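Local coordinates for protein hypothetical methylmalonyl-CoA decarboxylase alpha subunit (Sulfolobus tokodaii, PDB 1X0U) that is a putative carboxyl transferase subunit with a crotonase-type fold, assembled as a hexamer, its precise function not established, at residues L121-G126 against F154-M159; T168-P173 against Y180-T185. All coordinates share one frame; numbering follows the deposited sequence.

Contact 1 (L121-G126 against F154-M159)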
loop_
_atom_site.group_PDB
_atom_site.type_symbol
_atom_site.label_atom_id
_atom_site.label_comp_id
_atom_site.label_asym_id
_atom_site.label_seq_id
_atom_site.Cartn_x
_atom_site.Cartn_y
_atom_site.Cartn_z
ATOM N N LEU A 121 5.646 3.738 -24.374
ATOM C CA LEU A 121 6.785 4.485 -23.873
ATOM C C LEU A 121 6.313 5.728 -23.115
ATOM O O LEU A 121 6.792 6.018 -22.019
ATOM C CB LEU A 121 7.708 4.882 -25.023
ATOM C CG LEU A 121 8.595 3.768 -25.586
ATOM C CD1 LEU A 121 9.320 4.237 -26.838
ATOM C CD2 LEU A 121 9.594 3.344 -24.514
ATOM N N ALA A 122 5.363 6.446 -23.699
ATOM C CA ALA A 122 4.852 7.654 -23.069
ATOM C C ALA A 122 4.217 7.315 -21.726
ATOM O O ALA A 122 4.251 8.112 -20.793
ATOM C CB ALA A 122 3.832 8.342 -23.988
ATOM N N LEU A 123 3.638 6.126 -21.633
ATOM C CA LEU A 123 3.014 5.696 -20.395
ATOM C C LEU A 123 4.079 5.322 -19.359
ATOM O O LEU A 123 3.909 5.573 -18.161
ATOM C CB LEU A 123 2.090 4.511 -20.660
ATOM C CG LEU A 123 0.965 4.321 -19.644
ATOM C CD1 LEU A 123 0.129 5.609 -19.545
ATOM C CD2 LEU A 123 0.089 3.146 -20.074
ATOM N N LYS A 124 5.178 4.728 -19.818
ATOM C CA LYS A 124 6.254 4.337 -18.904
ATOM C C LYS A 124 6.997 5.535 -18.311
ATOM O O LYS A 124 7.361 5.518 -17.134
ATOM C CB LYS A 124 7.280 3.440 -19.602
ATOM C CG LYS A 124 6.827 2.024 -19.901
ATOM C CD LYS A 124 8.034 1.154 -20.282
ATOM C CE LYS A 124 7.608 -0.192 -20.833
ATOM N NZ LYS A 124 6.618 -0.834 -19.930
ATOM N N VAL A 125 7.229 6.566 -19.122
ATOM C CA VAL A 125 7.963 7.742 -18.649
ATOM C C VAL A 125 7.080 8.920 -18.209
ATOM O O VAL A 125 7.586 9.938 -17.724
ATOM C CB VAL A 125 8.959 8.248 -19.720
ATOM C CG1 VAL A 125 9.969 7.142 -20.068
ATOM C CG2 VAL A 125 8.214 8.713 -20.959
ATOM N N GLY A 126 5.770 8.784 -18.386
ATOM C CA GLY A 126 4.867 9.847 -17.988
ATOM C C GLY A 126 4.912 11.076 -18.875
ATOM O O GLY A 126 5.042 12.200 -18.388
ATOM N N PHE A 154 -6.635 1.402 -29.173
ATOM C CA PHE A 154 -7.727 1.818 -28.294
ATOM C C PHE A 154 -7.409 1.384 -26.870
ATOM O O PHE A 154 -7.719 2.079 -25.897
ATOM C CB PHE A 154 -9.058 1.168 -28.699
ATOM C CG PHE A 154 -9.525 1.519 -30.082
ATOM C CD1 PHE A 154 -8.993 2.608 -30.767
ATOM C CD2 PHE A 154 -10.493 0.744 -30.704
ATOM C CE1 PHE A 154 -9.418 2.915 -32.055
ATOM C CE2 PHE A 154 -10.929 1.036 -31.984
ATOM C CZ PHE A 154 -10.390 2.126 -32.669
ATOM N N LYS A 155 -6.795 0.215 -26.754
ATOM C CA LYS A 155 -6.434 -0.322 -25.455
ATOM C C LYS A 155 -5.492 0.662 -24.764
ATOM O O LYS A 155 -5.659 0.978 -23.589
ATOM C CB LYS A 155 -5.748 -1.678 -25.637
ATOM C CG LYS A 155 -6.222 -2.758 -24.687
ATOM C CD LYS A 155 -5.776 -2.497 -23.282
ATOM C CE LYS A 155 -6.027 -3.713 -22.398
ATOM N NZ LYS A 155 -5.531 -3.488 -21.005
ATOM N N MET A 156 -4.504 1.156 -25.505
ATOM C CA MET A 156 -3.550 2.093 -24.944
ATOM C C MET A 156 -4.217 3.428 -24.572
ATOM O O MET A 156 -3.828 4.073 -23.600
ATOM C CB MET A 156 -2.400 2.315 -25.928
ATOM C CG MET A 156 -1.552 1.060 -26.180
ATOM S SD MET A 156 -0.932 0.280 -24.655
ATOM C CE MET A 156 0.016 1.620 -23.962
ATOM N N ASN A 157 -5.230 3.833 -25.326
ATOM C CA ASN A 157 -5.924 5.082 -25.033
ATOM C C ASN A 157 -6.641 5.001 -23.679
ATOM O O ASN A 157 -6.616 5.945 -22.899
ATOM C CB ASN A 157 -6.927 5.396 -26.141
ATOM C CG ASN A 157 -6.254 5.745 -27.450
ATOM O OD1 ASN A 157 -6.654 5.261 -28.516
ATOM N ND2 ASN A 157 -5.233 6.596 -27.383
ATOM N N VAL A 158 -7.269 3.863 -23.415
ATOM C CA VAL A 158 -7.987 3.647 -22.166
ATOM C C VAL A 158 -7.038 3.529 -20.973
ATOM O O VAL A 158 -7.269 4.140 -19.932
ATOM C CB VAL A 158 -8.868 2.382 -22.261
ATOM C CG1 VAL A 158 -9.470 2.040 -20.911
ATOM C CG2 VAL A 158 -9.967 2.609 -23.284
ATOM N N MET A 159 -5.967 2.757 -21.122
ATOM C CA MET A 159 -5.004 2.601 -20.031
ATOM C C MET A 159 -4.357 3.935 -19.682
ATOM O O MET A 159 -4.022 4.189 -18.527
ATOM C CB MET A 159 -3.889 1.626 -20.419
ATOM C CG MET A 159 -4.339 0.205 -20.714
ATOM S SD MET A 159 -5.150 -0.615 -19.325
ATOM C CE MET A 159 -6.875 -0.556 -19.850
#
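Leu-123 meets Met-156 and Met-159 by aliphatic carbons alone; the flat groups of these turns serve other neighbours. The ring of Phe-154 packs against Tyr-180, Ser-181 and Leu-184 of helix 180-184, and the amide of Asn-157 accepts a hydrogen bond from Ser-181 OG through OD1. The contact joins two helices of a crotonase-type alpha/beta layer, the end of helix 109-125 and the last turns of helix 144-160, in a sparse, wholly apolar touch that buries 115 Å². The nearest pair of CA atoms, Leu-123 CA and Met-159 CA, is 8.6 Å apart. Leu-123 places CG anti to its own N (chi1 -156°), which carries CD2 across to the other helix. This one methyl bridges two residues a turn apart. Met-156 starts out roughly tangential to the gap, but bends at chi2 and chi3 (-53° and -59°) bring CE back towards helix 109-125; the side chain also packs on Val-116, Tyr-119 and Glu-120. Met-159 contributes the base of its side chain, while the thioether leads off and the residue packs on Ala-395 of the second subunit. Tyr-513 of that subunit also packs on Leu-123. CD2 of Leu-123 lies 4.2 Å from CE of Met-156 and 4.3 Å from CB of Met-159.

Contact 2 (T168-P173 against Y180-T185)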
loop_
_atom_site.group_PDB
_atom_site.type_symbol
_atom_site.label_atom_id
_atom_site.label_comp_id
_atom_site.label_asym_id
_atom_site.label_seq_id
_atom_site.Cartn_x
_atom_site.Cartn_y
_atom_site.Cartn_z
ATOM N N THR A 168 -5.406 14.876 -29.889
ATOM C CA THR A 168 -5.378 14.411 -31.269
ATOM C C THR A 168 -5.603 15.578 -32.221
ATOM O O THR A 168 -6.480 16.408 -31.991
ATOM C CB THR A 168 -6.491 13.389 -31.575
ATOM O OG1 THR A 168 -7.742 14.072 -31.689
ATOM C CG2 THR A 168 -6.595 12.349 -30.492
ATOM N N ILE A 169 -4.797 15.660 -33.271
ATOM C CA ILE A 169 -5.000 16.693 -34.280
ATOM C C ILE A 169 -5.593 15.900 -35.423
ATOM O O ILE A 169 -4.924 15.032 -35.994
ATOM C CB ILE A 169 -3.685 17.344 -34.766
ATOM C CG1 ILE A 169 -3.021 18.117 -33.628
ATOM C CG2 ILE A 169 -3.968 18.297 -35.931
ATOM C CD1 ILE A 169 -1.739 18.789 -34.056
ATOM N N MET A 170 -6.862 16.144 -35.715
ATOM C CA MET A 170 -7.516 15.458 -36.815
ATOM C C MET A 170 -7.189 16.274 -38.064
ATOM O O MET A 170 -7.808 17.307 -38.317
ATOM C CB MET A 170 -9.033 15.400 -36.591
ATOM C CG MET A 170 -9.814 14.794 -37.759
ATOM S SD MET A 170 -9.072 13.256 -38.333
ATOM C CE MET A 170 -9.057 12.332 -36.728
ATOM N N ALA A 171 -6.192 15.830 -38.822
ATOM C CA ALA A 171 -5.792 16.550 -40.029
ATOM C C ALA A 171 -5.934 15.675 -41.272
ATOM O O ALA A 171 -5.083 15.705 -42.167
ATOM C CB ALA A 171 -4.344 17.049 -39.882
ATOM N N GLY A 172 -7.024 14.911 -41.324
ATOM C CA GLY A 172 -7.267 14.024 -42.450
ATOM C C GLY A 172 -8.726 13.631 -42.616
ATOM O O GLY A 172 -9.590 14.185 -41.942
ATOM N N PRO A 173 -9.032 12.679 -43.519
ATOM C CA PRO A 173 -10.373 12.169 -43.822
ATOM C C PRO A 173 -10.649 10.827 -43.142
ATOM O O PRO A 173 -10.683 9.789 -43.799
ATOM C CB PRO A 173 -10.329 12.028 -45.331
ATOM C CG PRO A 173 -8.960 11.468 -45.534
ATOM C CD PRO A 173 -8.071 12.228 -44.543
ATOM N N TYR A 180 -12.335 6.253 -33.766
ATOM C CA TYR A 180 -12.373 5.935 -32.346
ATOM C C TYR A 180 -11.214 6.262 -31.413
ATOM O O TYR A 180 -11.461 6.627 -30.264
ATOM C CB TYR A 180 -12.783 4.477 -32.179
ATOM C CG TYR A 180 -14.247 4.279 -32.463
ATOM C CD1 TYR A 180 -14.675 3.385 -33.438
ATOM C CD2 TYR A 180 -15.214 5.001 -31.757
ATOM C CE1 TYR A 180 -16.037 3.208 -33.708
ATOM C CE2 TYR A 180 -16.575 4.834 -32.017
ATOM C CZ TYR A 180 -16.982 3.934 -32.992
ATOM O OH TYR A 180 -18.328 3.744 -33.227
ATOM N N SER A 181 -9.967 6.123 -31.860
ATOM C CA SER A 181 -8.863 6.467 -30.977
ATOM C C SER A 181 -8.994 7.964 -30.602
ATOM O O SER A 181 -8.815 8.343 -29.445
ATOM C CB SER A 181 -7.515 6.188 -31.652
ATOM O OG SER A 181 -6.437 6.393 -30.748
ATOM N N PRO A 182 -9.291 8.830 -31.584
ATOM C CA PRO A 182 -9.437 10.253 -31.274
ATOM C C PRO A 182 -10.552 10.489 -30.243
ATOM O O PRO A 182 -10.423 11.327 -29.346
ATOM C CB PRO A 182 -9.758 10.862 -32.635
ATOM C CG PRO A 182 -8.925 10.019 -33.558
ATOM C CD PRO A 182 -9.205 8.624 -33.044
ATOM N N ALA A 183 -11.639 9.734 -30.366
ATOM C CA ALA A 183 -12.759 9.872 -29.444
ATOM C C ALA A 183 -12.302 9.554 -28.030
ATOM O O ALA A 183 -12.733 10.190 -27.059
ATOM C CB ALA A 183 -13.897 8.934 -29.851
ATOM N N LEU A 184 -11.422 8.563 -27.924
ATOM C CA LEU A 184 -10.902 8.128 -26.639
ATOM C C LEU A 184 -9.842 9.051 -26.025
ATOM O O LEU A 184 -9.535 8.917 -24.846
ATOM C CB LEU A 184 -10.357 6.699 -26.755
ATOM C CG LEU A 184 -11.373 5.572 -26.999
ATOM C CD1 LEU A 184 -10.629 4.266 -27.294
ATOM C CD2 LEU A 184 -12.282 5.414 -25.783
ATOM N N THR A 185 -9.272 9.973 -26.801
ATOM C CA THR A 185 -8.272 10.887 -26.241
ATOM C C THR A 185 -9.028 12.042 -25.544
ATOM O O THR A 185 -10.251 12.138 -25.656
ATOM C CB THR A 185 -7.326 11.443 -27.329
ATOM O OG1 THR A 185 -8.081 12.189 -28.286
ATOM C CG2 THR A 185 -6.586 10.301 -28.040
#
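Pro-182 presents its ring to Thr-168 and Met-170, two residues on one side of the strand, and is overlapped by both. Thr-168 crosses it at about a right angle: CG2 lies 3.6 Å from Pro-182 CA, and OG1 is 3.9 Å from Pro-182 CB. The backbones are close here, with Thr-168 CA 5.8 Å from Pro-182 CA. Met-170 reaches the far corner of the ring by a folded route. Its CG extends away from N (chi1 175°), and turns at chi2 and chi3 of 48° and 55° swing the methyl inward until CE is 3.9 Å from Pro-182 CG. The two segments belong to a beta-alpha-beta crossover, in which the short helix 180-184 links parallel neighbours, strand 166-170 and strand 187-191, and lies against the sheet. Ile-188 of the second strand touches both Thr-168 and Pro-182, and Met-190 and Met-198 pack on Met-170. Thr-185, just beyond the helix, also packs on Thr-168, although the modelled separation of their side chains is too short to be relied on. The backbone there is tied down at Pro-182, whose O accepts a hydrogen bond of 3.1 Å from Thr-185 N.

Overall arrangement
From the N terminus, helix 109-125 is followed by strand 129-133 and helix 144-160, and contact 1 closes this loop by bringing the two helices together. The chain then enters strand 166-170, turns through strand 173-175 into helix 180-184, and contact 2 closes that shorter excursion before strand 187-191 begins. The contacts therefore follow in series, neither crossing nor enclosing the other, their centres about 16 Å apart. Helix 144-160 connects them, supplying one side of contact 1 and also packing on helix 180-184 of contact 2. Contact 1 joins neighbouring helices, and contact 2 sets helix 180-184 against strand 166-170 of the parallel part of the sheet, along a flank that meets the second subunit.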